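Local coordinates for protein PKS (Streptomyces albus, PDB 4OQJ) that probably catalyses decarboxylative condensation of carrier-protein-bound acyl chains as a ketosynthase of the polyketide synthase that builds the antibiotic oxazolomycin, at residues Pro300-Gln305 with Asp337-Ala342; Ala307-Ala312 with Gln346-Glu351; Ala462-Leu467 with Phe663-Ile668. One frame throughout, in Å; residues are numbered along the deposited sequence. Where two conformers were deposited one is given.

Contacts 1 and 2 join the same two elements, helix 302-316 and helix 336-348, at successive places along the pair; their centres lie 12 Å apart, and a probable hydrogen bond from Gln346 NE2 to Gln303 OE1 (3.0 Å) ties one to the other. Contact 1, at the start of helix 302-316, is partly buried and mixes aliphatic packing with a water bridge. Contact 2 is buried, built on small side chains and finished by an arginine. Contact 3 lies on the other side of the chain's centre, with centres 59 and 55 Å from the first two; it is a buried strand-to-helix contact on a separate three-stranded sheet, its aliphatic side chains set against each other and against backbone carbonyls.

Contact 1: residues Pro300-Gln305 with Asp337-Ala342; sequences PSVQGQ and DPIEVA
Ile339 supplies the apolar half of this contact, each end of its side chain meeting a different residue of 300-305. Its CG2 lies 3.7 Å from Val302 CG2, the closest apolar approach, while CD1 reaches past to the ring of Pro300, 4.0 Å from CG. Val302 was deposited in two conformers, and its approach holds for the one described. The torsions account for the split: with chi1 at -77°, CG2 stands opposite the backbone N and CG1 lies beside that N, and the extended chi2 carries CD1 out to the exposed proline.

The polar part belongs to Gln305, whose extended chain crosses that of Glu340 at about a right angle. Its OE1 comes within 3.3 Å of Glu340 CA, and its NE2 rests near Ile339 CG2. A water joins the helices, donating to Gln305 OE1 (2.7 Å) and to Glu340 O (3.0 Å), so two buried residues, Gln305 and Glu340, are bridged through water. The carboxylate of Glu340 is engaged away from Gln305, by His329 N and Gly330 N.

Capping marks where the first helix begins. Ser301 occupies the N-cap, and its OG accepts from Gly304 N at 3.2 Å with an N-H...O angle of 162°; Val302 is the first helical residue.

Within the ketosynthase, whose thiolase-type core these helices flank, strand 430-436 lies next to the polar side: Phe436 touches both Gln305 and Glu340, and Ser434 touches Glu340. Gly304 O receives Asn288 ND2 from strand 280-289, so the helix pair packs against strands of the large mixed sheet.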
loop_
_atom_site.group_PDB
_atom_site.type_symbol
_atom_site.label_atom_id
_atom_site.label_comp_id
_atom_site.label_asym_id
_atom_site.label_seq_id
_atom_site.Cartn_x
_atom_site.Cartn_y
_atom_site.Cartn_z
ATOM N N PRO A 300 -21.488 8.312 4.207
ATOM C CA PRO A 300 -20.671 8.159 5.412
ATOM C C PRO A 300 -21.118 6.952 6.239
ATOM O O PRO A 300 -22.136 6.340 5.917
ATOM C CB PRO A 300 -20.912 9.470 6.177
ATOM C CG PRO A 300 -21.957 10.232 5.390
ATOM C CD PRO A 300 -22.571 9.280 4.429
ATOM N N SER A 301 -20.361 6.609 7.280
ATOM C CA SER A 301 -20.709 5.477 8.137
ATOM C C SER A 301 -20.264 5.709 9.585
ATOM O O SER A 301 -19.053 5.742 9.884
ATOM C CB SER A 301 -20.073 4.191 7.581
ATOM O OG SER A 301 -20.216 3.087 8.472
ATOM N N VAL A 302 -21.236 5.862 10.483
ATOM C CA VAL A 302 -20.940 6.046 11.905
ATOM C C VAL A 302 -20.122 4.870 12.421
ATOM O O VAL A 302 -19.127 5.047 13.113
ATOM C CB VAL A 302 -22.215 6.164 12.770
ATOM C CG1 VAL A 302 -21.851 6.463 14.223
ATOM C CG2 VAL A 302 -23.128 7.249 12.259
ATOM N N GLN A 303 -20.545 3.664 12.068
ATOM C CA GLN A 303 -19.921 2.477 12.644
ATOM C C GLN A 303 -18.495 2.277 12.183
ATOM O O GLN A 303 -17.640 1.924 12.995
ATOM C CB GLN A 303 -20.768 1.247 12.341
ATOM C CG GLN A 303 -22.092 1.276 13.092
ATOM C CD GLN A 303 -21.914 1.574 14.592
ATOM O OE1 GLN A 303 -21.027 1.021 15.248
ATOM N NE2 GLN A 303 -22.747 2.467 15.125
ATOM N N GLY A 304 -18.225 2.525 10.902
ATOM C CA GLY A 304 -16.880 2.396 10.377
ATOM C C GLY A 304 -15.931 3.371 11.049
ATOM O O GLY A 304 -14.812 3.020 11.434
ATOM N N GLN A 305 -16.372 4.613 11.182
ATOM C CA GLN A 305 -15.576 5.639 11.855
ATOM C C GLN A 305 -15.362 5.293 13.336
ATOM O O GLN A 305 -14.237 5.331 13.842
ATOM C CB GLN A 305 -16.245 7.007 11.746
ATOM C CG GLN A 305 -16.322 7.605 10.349
ATOM C CD GLN A 305 -16.989 8.987 10.371
ATOM O OE1 GLN A 305 -16.940 9.691 11.375
ATOM N NE2 GLN A 305 -17.630 9.357 9.277
ATOM N N ASP A 337 -21.022 16.117 9.585
ATOM C CA ASP A 337 -20.528 16.627 10.865
ATOM C C ASP A 337 -21.174 15.914 12.080
ATOM O O ASP A 337 -20.456 15.453 12.970
ATOM C CB ASP A 337 -20.745 18.146 10.954
ATOM C CG ASP A 337 -19.670 18.960 10.186
ATOM O OD1 ASP A 337 -18.766 18.375 9.539
ATOM O OD2 ASP A 337 -19.735 20.208 10.235
ATOM N N PRO A 338 -22.516 15.820 12.132
ATOM C CA PRO A 338 -23.106 15.096 13.273
ATOM C C PRO A 338 -22.666 13.641 13.332
ATOM O O PRO A 338 -22.481 13.095 14.413
ATOM C CB PRO A 338 -24.615 15.193 13.013
ATOM C CG PRO A 338 -24.765 16.427 12.178
ATOM C CD PRO A 338 -23.551 16.459 11.299
ATOM N N ILE A 339 -22.488 13.026 12.171
ATOM C CA ILE A 339 -22.039 11.642 12.109
ATOM C C ILE A 339 -20.625 11.503 12.690
ATOM O O ILE A 339 -20.347 10.571 13.458
ATOM C CB ILE A 339 -22.101 11.108 10.641
ATOM C CG1 ILE A 339 -23.567 10.785 10.285
ATOM C CG2 ILE A 339 -21.205 9.892 10.443
ATOM C CD1 ILE A 339 -23.778 10.156 8.937
ATOM N N GLU A 340 -19.728 12.425 12.352
ATOM C CA GLU A 340 -18.353 12.289 12.819
ATOM C C GLU A 340 -18.304 12.371 14.352
ATOM O O GLU A 340 -17.596 11.604 15.006
ATOM C CB GLU A 340 -17.426 13.347 12.200
ATOM C CG GLU A 340 -15.979 13.143 12.647
ATOM C CD GLU A 340 -14.953 13.843 11.772
ATOM O OE1 GLU A 340 -15.350 14.717 10.966
ATOM O OE2 GLU A 340 -13.749 13.505 11.899
ATOM N N VAL A 341 -19.079 13.278 14.920
ATOM C CA VAL A 341 -19.089 13.464 16.367
ATOM C C VAL A 341 -19.801 12.303 17.054
ATOM O O VAL A 341 -19.401 11.881 18.136
ATOM C CB VAL A 341 -19.742 14.790 16.733
ATOM C CG1 VAL A 341 -19.841 14.954 18.245
ATOM C CG2 VAL A 341 -18.930 15.950 16.119
ATOM N N ALA A 342 -20.861 11.792 16.433
ATOM C CA ALA A 342 -21.550 10.619 16.967
ATOM C C ALA A 342 -20.598 9.426 17.025
ATOM O O ALA A 342 -20.618 8.648 17.973
ATOM C CB ALA A 342 -22.772 10.279 16.126
HETATM O O HOH W 1 -15.458 10.072 13.654
#

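Contact 2: residues Ala307-Ala312 with Gln346-Glu351; sequences AVVAEA and QAFNRE
Two torsions shape the meeting of Ala310 with Arg350 and of Val309 with Ala347. In Arg350, chi1 of 72° places CG between the backbone N and the carbonyl carbon, and the chain then runs extended to NE, laying the guanidinium over Ala310, with Ala310 CB 3.6 Å above its plane and offset toward the rim. In Val309, chi1 of 171° sends CG1 opposite the backbone N, to within 3.6 Å of Ala347 CB and 4.0 Å of Phe348 CE1. The small Ala310 and Ala347 permit close backbones, their CA atoms only 5.1 Å apart. This is helix-to-helix packing in the C-terminal half of the thiolase-type ketosynthase fold, with Val308 on the other side of helix 302-316 touching strands 280-289 and 441-448. Arg350 also folds back on its own segment: NH1 donates to Ala347 O at 2.8 Å. That oxygen lies close to the guanidinium plane, whereas NH1 stands above the carbonyl plane, 43° out of it. Since Ala347 lies in the last turn of helix 336-348, the bond occupies a carbonyl at the helix end. Gln313 OE1 takes a further NH1 bond, and Glu314 forms a salt bridge with NH2, tying the guanidinium to helix 302-316.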
loop_
_atom_site.group_PDB
_atom_site.type_symbol
_atom_site.label_atom_id
_atom_site.label_comp_id
_atom_site.label_asym_id
_atom_site.label_seq_id
_atom_site.Cartn_x
_atom_site.Cartn_y
_atom_site.Cartn_z
ATOM N N ALA A 307 -15.392 2.480 14.827
ATOM C CA ALA A 307 -14.511 1.320 14.972
ATOM C C ALA A 307 -13.046 1.680 14.760
ATOM O O ALA A 307 -12.177 1.223 15.498
ATOM C CB ALA A 307 -14.907 0.225 14.003
ATOM N N VAL A 308 -12.741 2.493 13.759
ATOM C CA VAL A 308 -11.326 2.722 13.489
ATOM C C VAL A 308 -10.720 3.594 14.606
ATOM O O VAL A 308 -9.556 3.420 14.974
ATOM C CB VAL A 308 -11.102 3.351 12.100
ATOM C CG1 VAL A 308 -11.345 4.861 12.121
ATOM C CG2 VAL A 308 -9.707 3.049 11.628
ATOM N N VAL A 309 -11.516 4.483 15.194
ATOM C CA VAL A 309 -11.012 5.312 16.294
ATOM C C VAL A 309 -10.715 4.447 17.522
ATOM O O VAL A 309 -9.639 4.534 18.131
ATOM C CB VAL A 309 -12.013 6.423 16.646
ATOM C CG1 VAL A 309 -11.618 7.164 17.941
ATOM C CG2 VAL A 309 -12.103 7.395 15.493
ATOM N N ALA A 310 -11.665 3.591 17.874
ATOM C CA ALA A 310 -11.480 2.686 18.996
ATOM C C ALA A 310 -10.277 1.777 18.754
ATOM O O ALA A 310 -9.471 1.558 19.653
ATOM C CB ALA A 310 -12.755 1.857 19.225
ATOM N N GLU A 311 -10.148 1.266 17.534
ATOM C CA GLU A 311 -9.077 0.331 17.182
ATOM C C GLU A 311 -7.719 0.995 17.321
ATOM O O GLU A 311 -6.763 0.399 17.804
ATOM C CB GLU A 311 -9.247 -0.196 15.745
ATOM C CG GLU A 311 -8.240 -1.284 15.372
ATOM C CD GLU A 311 -8.354 -1.782 13.927
ATOM O OE1 GLU A 311 -9.385 -1.554 13.265
ATOM O OE2 GLU A 311 -7.398 -2.419 13.453
ATOM N N ALA A 312 -7.630 2.245 16.894
ATOM C CA ALA A 312 -6.364 2.984 17.009
ATOM C C ALA A 312 -5.977 3.199 18.475
ATOM O O ALA A 312 -4.815 3.016 18.854
ATOM C CB ALA A 312 -6.468 4.320 16.291
ATOM N N GLN A 346 -19.171 7.589 20.398
ATOM C CA GLN A 346 -19.336 6.148 20.583
ATOM C C GLN A 346 -17.985 5.517 20.919
ATOM O O GLN A 346 -17.881 4.731 21.862
ATOM C CB GLN A 346 -19.945 5.490 19.335
ATOM C CG GLN A 346 -20.026 3.973 19.434
ATOM C CD GLN A 346 -20.623 3.317 18.194
ATOM O OE1 GLN A 346 -21.651 3.751 17.682
ATOM N NE2 GLN A 346 -19.970 2.266 17.707
ATOM N N ALA A 347 -16.943 5.862 20.164
ATOM C CA ALA A 347 -15.622 5.312 20.437
ATOM C C ALA A 347 -15.116 5.734 21.819
ATOM O O ALA A 347 -14.589 4.909 22.567
ATOM C CB ALA A 347 -14.629 5.738 19.355
ATOM N N PHE A 348 -15.272 7.013 22.155
ATOM C CA PHE A 348 -14.694 7.544 23.377
ATOM C C PHE A 348 -15.431 7.033 24.619
ATOM O O PHE A 348 -14.806 6.823 25.654
ATOM C CB PHE A 348 -14.677 9.084 23.349
ATOM C CG PHE A 348 -13.439 9.666 22.695
ATOM C CD1 PHE A 348 -13.110 9.355 21.384
ATOM C CD2 PHE A 348 -12.604 10.522 23.399
ATOM C CE1 PHE A 348 -11.963 9.888 20.786
ATOM C CE2 PHE A 348 -11.466 11.058 22.812
ATOM C CZ PHE A 348 -11.143 10.739 21.501
ATOM N N ASN A 349 -16.738 6.802 24.501
ATOM C CA ASN A 349 -17.562 6.384 25.644
ATOM C C ASN A 349 -17.690 4.869 25.778
ATOM O O ASN A 349 -18.474 4.380 26.587
ATOM C CB ASN A 349 -18.977 6.973 25.538
ATOM C CG ASN A 349 -19.009 8.481 25.712
ATOM O OD1 ASN A 349 -18.198 9.060 26.439
ATOM N ND2 ASN A 349 -19.967 9.124 25.051
ATOM N N ARG A 350 -16.933 4.121 24.981
ATOM C CA ARG A 350 -17.169 2.687 24.855
ATOM C C ARG A 350 -16.897 1.896 26.144
ATOM O O ARG A 350 -17.459 0.821 26.338
ATOM C CB ARG A 350 -16.323 2.117 23.714
ATOM C CG ARG A 350 -14.821 2.024 24.003
ATOM C CD ARG A 350 -14.034 1.570 22.761
ATOM N NE ARG A 350 -12.601 1.435 23.039
ATOM C CZ ARG A 350 -11.732 2.445 23.021
ATOM N NH1 ARG A 350 -12.136 3.676 22.736
ATOM N NH2 ARG A 350 -10.455 2.229 23.294
ATOM N N GLU A 351 -16.046 2.425 27.018
ATOM C CA GLU A 351 -15.618 1.687 28.210
ATOM C C GLU A 351 -16.447 2.047 29.444
ATOM O O GLU A 351 -16.046 1.768 30.573
ATOM C CB GLU A 351 -14.133 1.945 28.488
#

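Contact 3: residues Ala462-Leu467 with Phe663-Ile668; sequences AGPRLL and FLLGLI
Leu665 and Leu466 meet where strand 465-467 runs beside helix 663-668, their axes 8.3 Å apart at closest and their directions only 20° from parallel. The tight part lies around these two leucines. Leu466 points its side chain at the helix, and with CG opposite the backbone N (chi1 178°) both methyls come down on the backbone carbonyl of Leu665: CD1 and CD2 each lie 3.7 Å from Leu665 O. CD2 also meets Ile668 CG2 at 3.9 Å, one turn further along, so the leucine spans the Leu665-Ile668 ridge of the helix. In the reverse direction, Leu665 CD1 reaches the strand's backbone, 3.6 Å from Pro464 O and 3.9 Å from Arg465 CA. Each leucine thus packs chiefly on the other segment's main chain, and the side chains themselves come no closer than 4.3 Å, between Leu466 CB and Leu665 CD2.

The outer side is looser. Pro464, partly exposed, adds an approach of 4.3 Å from its CG to Leu665 CD1, and before it Gly463 and the poorly ordered Ala462 lead back to residues that were not modelled. The side chain of Arg465 leaves the backbone away from helix 663-668; it forms a salt bridge with Glu687 and packs against helix 496-505.

On the buried side, Trp680 of helix 680-684 touches Leu466 and Ile668, Phe683 touches Leu665 and Ile668, and Val517 of strand 512-518 lies under both leucines. Strand 465-471 is an edge strand, within this chain, of the three-stranded antiparallel sheet. That sheet with helix 496-505 is consistent with the alpha/beta linker that follows the ketosynthase in modular polyketide synthases; helix 660-673, from far along the chain, packs on the sheet face carrying Leu466.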
loop_
_atom_site.group_PDB
_atom_site.type_symbol
_atom_site.label_atom_id
_atom_site.label_comp_id
_atom_site.label_asym_id
_atom_site.label_seq_id
_atom_site.Cartn_x
_atom_site.Cartn_y
_atom_site.Cartn_z
ATOM N N ALA A 462 32.706 22.685 23.166
ATOM C CA ALA A 462 32.717 24.113 23.464
ATOM C C ALA A 462 33.656 24.893 22.538
ATOM O O ALA A 462 33.891 26.087 22.755
ATOM C CB ALA A 462 33.118 24.339 24.919
ATOM N N GLY A 463 34.185 24.226 21.513
ATOM C CA GLY A 463 35.178 24.825 20.631
ATOM C C GLY A 463 34.626 25.291 19.296
ATOM O O GLY A 463 33.405 25.317 19.095
ATOM N N PRO A 464 35.526 25.665 18.365
ATOM C CA PRO A 464 35.077 26.101 17.037
ATOM C C PRO A 464 34.538 24.939 16.207
ATOM O O PRO A 464 34.792 23.784 16.533
ATOM C CB PRO A 464 36.340 26.682 16.404
ATOM C CG PRO A 464 37.473 25.979 17.093
ATOM C CD PRO A 464 36.996 25.713 18.502
ATOM N N ARG A 465 33.805 25.262 15.150
ATOM C CA ARG A 465 33.195 24.264 14.281
ATOM C C ARG A 465 33.292 24.712 12.845
ATOM O O ARG A 465 33.315 25.904 12.554
ATOM C CB ARG A 465 31.720 24.032 14.647
ATOM C CG ARG A 465 31.506 23.370 15.989
ATOM C CD ARG A 465 31.911 21.910 15.956
ATOM N NE ARG A 465 31.817 21.273 17.268
ATOM C CZ ARG A 465 31.805 19.956 17.462
ATOM N NH1 ARG A 465 31.875 19.124 16.430
ATOM N NH2 ARG A 465 31.718 19.469 18.691
ATOM N N LEU A 466 33.345 23.739 11.952
ATOM C CA LEU A 466 33.336 23.991 10.529
ATOM C C LEU A 466 31.919 23.814 10.001
ATOM O O LEU A 466 31.375 22.721 10.072
ATOM C CB LEU A 466 34.291 23.027 9.803
ATOM C CG LEU A 466 34.339 23.173 8.283
ATOM C CD1 LEU A 466 34.895 24.548 7.898
ATOM C CD2 LEU A 466 35.161 22.068 7.668
ATOM N N LEU A 467 31.342 24.885 9.469
ATOM C CA LEU A 467 30.033 24.838 8.819
ATOM C C LEU A 467 30.204 24.696 7.312
ATOM O O LEU A 467 30.934 25.477 6.703
ATOM C CB LEU A 467 29.241 26.103 9.138
ATOM C CG LEU A 467 29.093 26.452 10.618
ATOM C CD1 LEU A 467 28.194 27.674 10.766
ATOM C CD2 LEU A 467 28.535 25.271 11.405
ATOM N N PHE A 663 42.831 26.166 12.994
ATOM C CA PHE A 663 43.607 26.056 11.770
ATOM C C PHE A 663 43.255 24.790 11.008
ATOM O O PHE A 663 43.057 24.814 9.793
ATOM C CB PHE A 663 45.105 26.052 12.049
ATOM C CG PHE A 663 45.909 25.618 10.864
ATOM C CD1 PHE A 663 46.137 26.494 9.817
ATOM C CD2 PHE A 663 46.386 24.321 10.765
ATOM C CE1 PHE A 663 46.859 26.093 8.699
ATOM C CE2 PHE A 663 47.116 23.913 9.654
ATOM C CZ PHE A 663 47.348 24.805 8.620
ATOM N N LEU A 664 43.199 23.678 11.727
ATOM C CA LEU A 664 42.905 22.390 11.122
ATOM C C LEU A 664 41.539 22.386 10.440
ATOM O O LEU A 664 41.387 21.858 9.348
ATOM C CB LEU A 664 42.954 21.295 12.173
ATOM C CG LEU A 664 42.728 19.873 11.669
ATOM C CD1 LEU A 664 43.672 19.553 10.518
ATOM C CD2 LEU A 664 42.944 18.901 12.799
ATOM N N LEU A 665 40.544 22.987 11.083
ATOM C CA LEU A 665 39.198 23.039 10.505
ATOM C C LEU A 665 39.160 23.917 9.247
ATOM O O LEU A 665 38.462 23.615 8.294
ATOM C CB LEU A 665 38.194 23.558 11.538
ATOM C CG LEU A 665 37.900 22.670 12.749
ATOM C CD1 LEU A 665 36.985 23.404 13.722
ATOM C CD2 LEU A 665 37.284 21.358 12.326
ATOM N N GLY A 666 39.918 25.007 9.254
ATOM C CA GLY A 666 40.040 25.867 8.089
ATOM C C GLY A 666 40.699 25.163 6.920
ATOM O O GLY A 666 40.353 25.400 5.757
ATOM N N LEU A 667 41.659 24.301 7.242
ATOM C CA LEU A 667 42.340 23.463 6.261
ATOM C C LEU A 667 41.357 22.506 5.588
ATOM O O LEU A 667 41.287 22.424 4.357
ATOM C CB LEU A 667 43.462 22.691 6.956
ATOM C CG LEU A 667 44.332 21.722 6.169
ATOM C CD1 LEU A 667 44.860 22.348 4.902
ATOM C CD2 LEU A 667 45.488 21.288 7.060
ATOM N N ILE A 668 40.600 21.779 6.405
ATOM C CA ILE A 668 39.587 20.859 5.896
ATOM C C ILE A 668 38.597 21.612 5.020
ATOM O O ILE A 668 38.224 21.149 3.944
ATOM C CB ILE A 668 38.825 20.168 7.035
ATOM C CG1 ILE A 668 39.777 19.272 7.824
ATOM C CG2 ILE A 668 37.655 19.352 6.491
ATOM C CD1 ILE A 668 39.166 18.702 9.087
#